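Local coordinates for protein PipY (Synechococcus elongatus, PDB 5NLC) that binds pyridoxal 5'-phosphate and is probably involved in keeping the cellular level of this cofactor in balance, at residues S10-L15 with A39-F44. Residues are numbered along the deposited sequence; the frame is centred on the assembly and turned at random.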
loop_
_atom_site.group_PDB
_atom_site.type_symbol
_atom_site.label_atom_id
_atom_site.label_comp_id
_atom_site.label_asym_id
_atom_site.label_seq_id
_atom_site.Cartn_x
_atom_site.Cartn_y
_atom_site.Cartn_z
ATOM N N SER A 10 7.894 14.326 14.570
ATOM C CA SER A 10 9.245 14.273 14.085
ATOM C C SER A 10 9.243 13.729 12.684
ATOM O O SER A 10 9.881 14.305 11.778
ATOM C CB SER A 10 10.110 13.471 15.046
ATOM O OG SER A 10 11.385 13.360 14.524
ATOM N N LEU A 11 8.507 12.641 12.463
ATOM C CA LEU A 11 8.397 12.104 11.111
ATOM C C LEU A 11 7.765 13.051 10.143
ATOM O O LEU A 11 8.312 13.279 9.027
ATOM C CB LEU A 11 7.599 10.849 11.119
ATOM C CG LEU A 11 8.278 9.696 11.777
ATOM C CD1 LEU A 11 7.240 8.713 12.335
ATOM C CD2 LEU A 11 9.164 9.042 10.758
ATOM N N ARG A 12 6.629 13.620 10.525
ATOM C CA ARG A 12 5.967 14.566 9.621
ATOM C C ARG A 12 6.888 15.769 9.281
ATOM O O ARG A 12 6.810 16.287 8.169
ATOM C CB ARG A 12 4.645 15.074 10.196
ATOM C CG ARG A 12 3.593 14.004 10.195
ATOM C CD ARG A 12 2.339 14.506 10.914
ATOM N NE ARG A 12 1.175 13.682 10.536
ATOM C CZ ARG A 12 -0.117 13.966 10.784
ATOM N NH1 ARG A 12 -0.484 15.081 11.441
ATOM N NH2 ARG A 12 -1.054 13.097 10.380
ATOM N N SER A 13 7.758 16.194 10.215
ATOM C CA SER A 13 8.634 17.308 9.916
ATOM C C SER A 13 9.651 16.946 8.829
ATOM O O SER A 13 10.171 17.834 8.185
ATOM C CB SER A 13 9.315 17.865 11.159
ATOM O OG SER A 13 10.292 16.950 11.628
ATOM N N GLN A 14 9.943 15.663 8.657
ATOM C CA GLN A 14 10.872 15.221 7.640
ATOM C C GLN A 14 10.217 15.020 6.280
ATOM O O GLN A 14 10.918 14.906 5.336
ATOM C CB GLN A 14 11.611 13.939 8.054
ATOM C CG GLN A 14 12.361 14.046 9.360
ATOM C CD GLN A 14 12.850 12.710 9.872
ATOM O OE1 GLN A 14 12.433 12.251 10.930
ATOM N NE2 GLN A 14 13.743 12.088 9.130
ATOM N N LEU A 15 8.892 15.013 6.169
ATOM C CA LEU A 15 8.285 14.639 4.936
ATOM C C LEU A 15 7.706 15.838 4.164
ATOM O O LEU A 15 7.181 16.766 4.754
ATOM C CB LEU A 15 7.179 13.625 5.189
ATOM C CG LEU A 15 7.636 12.361 5.935
ATOM C CD1 LEU A 15 6.437 11.588 6.380
ATOM C CD2 LEU A 15 8.519 11.466 5.083
ATOM N N ALA A 39 -3.140 12.105 17.962
ATOM C CA ALA A 39 -2.003 12.918 17.509
ATOM C C ALA A 39 -2.115 13.355 16.058
ATOM O O ALA A 39 -1.278 14.128 15.632
ATOM C CB ALA A 39 -0.707 12.146 17.679
ATOM N N GLY A 40 -3.115 12.889 15.325
ATOM C CA GLY A 40 -3.383 13.348 13.964
ATOM C C GLY A 40 -3.247 12.230 12.898
ATOM O O GLY A 40 -3.488 12.485 11.705
ATOM N N GLN A 41 -2.870 11.002 13.292
ATOM C CA GLN A 41 -2.715 9.952 12.304
ATOM C C GLN A 41 -4.057 9.397 11.863
ATOM O O GLN A 41 -4.955 9.130 12.718
ATOM C CB GLN A 41 -1.846 8.847 12.856
ATOM C CG GLN A 41 -1.440 7.754 11.883
ATOM C CD GLN A 41 -0.573 8.226 10.750
ATOM O OE1 GLN A 41 0.155 9.217 10.906
ATOM N NE2 GLN A 41 -0.648 7.540 9.571
ATOM N N ARG A 42 -4.192 9.161 10.530
ATOM C CA ARG A 42 -5.397 8.628 9.924
ATOM C C ARG A 42 -5.259 7.378 9.117
ATOM O O ARG A 42 -6.238 6.613 8.983
ATOM C CB ARG A 42 -6.073 9.688 9.051
ATOM C CG ARG A 42 -6.484 10.936 9.858
ATOM C CD ARG A 42 -7.630 10.687 10.770
ATOM N NE ARG A 42 -8.000 11.882 11.563
ATOM C CZ ARG A 42 -7.472 12.253 12.726
ATOM N NH1 ARG A 42 -6.491 11.578 13.293
ATOM N NH2 ARG A 42 -7.951 13.330 13.329
ATOM N N HIS A 43 -4.070 7.138 8.573
ATOM C CA HIS A 43 -3.822 5.956 7.758
ATOM C C HIS A 43 -3.087 4.888 8.534
ATOM O O HIS A 43 -1.997 5.136 9.072
ATOM C CB HIS A 43 -2.958 6.360 6.575
ATOM C CG HIS A 43 -3.622 7.329 5.656
ATOM N ND1 HIS A 43 -4.665 6.968 4.827
ATOM C CD2 HIS A 43 -3.410 8.654 5.451
ATOM C CE1 HIS A 43 -5.088 8.031 4.159
ATOM N NE2 HIS A 43 -4.296 9.054 4.477
ATOM N N PHE A 44 -3.697 3.727 8.628
ATOM C CA PHE A 44 -3.185 2.604 9.366
ATOM C C PHE A 44 -3.136 1.404 8.497
ATOM O O PHE A 44 -3.993 1.214 7.627
ATOM C CB PHE A 44 -4.048 2.330 10.593
ATOM C CG PHE A 44 -3.991 3.426 11.603
ATOM C CD1 PHE A 44 -4.824 4.516 11.483
ATOM C CD2 PHE A 44 -2.991 3.452 12.559
ATOM C CE1 PHE A 44 -4.777 5.580 12.380
ATOM C CE2 PHE A 44 -2.937 4.509 13.474
ATOM C CZ PHE A 44 -3.810 5.575 13.397
HETATM O O HOH W 1 0.572 11.165 9.277
#
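Arg12 alone carries the first segment's side of this contact, reaching from the last turns of helix 4-14 to the carbonyl of Gly40 and, through a water, to Gln41. The Arg12 side chain leaves with CG anti to the carbonyl carbon (chi1 -71°) and stays extended from CG to NE, which bridges a gap of 10.2 Å between the CA atoms of Arg12 and Gln41. At the end of the chain, Arg12 NH2 donates to Gly40 O at 2.8 Å. The N-H...O angle of 136° shows a bent bond, and the donor stands above the carbonyl plane rather than on a lone pair. Arg12 NH2 also gives a second hydrogen bond, 2.8 Å long, to the oxygen of water 1, which lies at the guanidinium edge and in its plane. Water 1 in turn donates a hydrogen bond to Gln41 OE1, 2.6 Å from its oxygen, bridging two side-chain atoms, Arg12 NH2 and Gln41 OE1, that stand 4.1 Å apart. The Gln41 amide is fixed from its other end: Gln41 NE2 meets His43 O at 2.8 Å in a nearly straight bond (165°), on a carbonyl lone pair, and also donates to Leu21 O of strand 20-24. Replacing Gln41 by a leucine would probably leave water 1 without this acceptor, and His43 O and Leu21 O without the amide donor they share. Gly40, with positive phi and two bonds back into the last turn, ends helix 30-38 in a Schellman motif. The contact thus ties the N-terminal helix to the alpha-to-beta turn leading into strand 43-46, within the modified TIM barrel of fold type III PLP proteins.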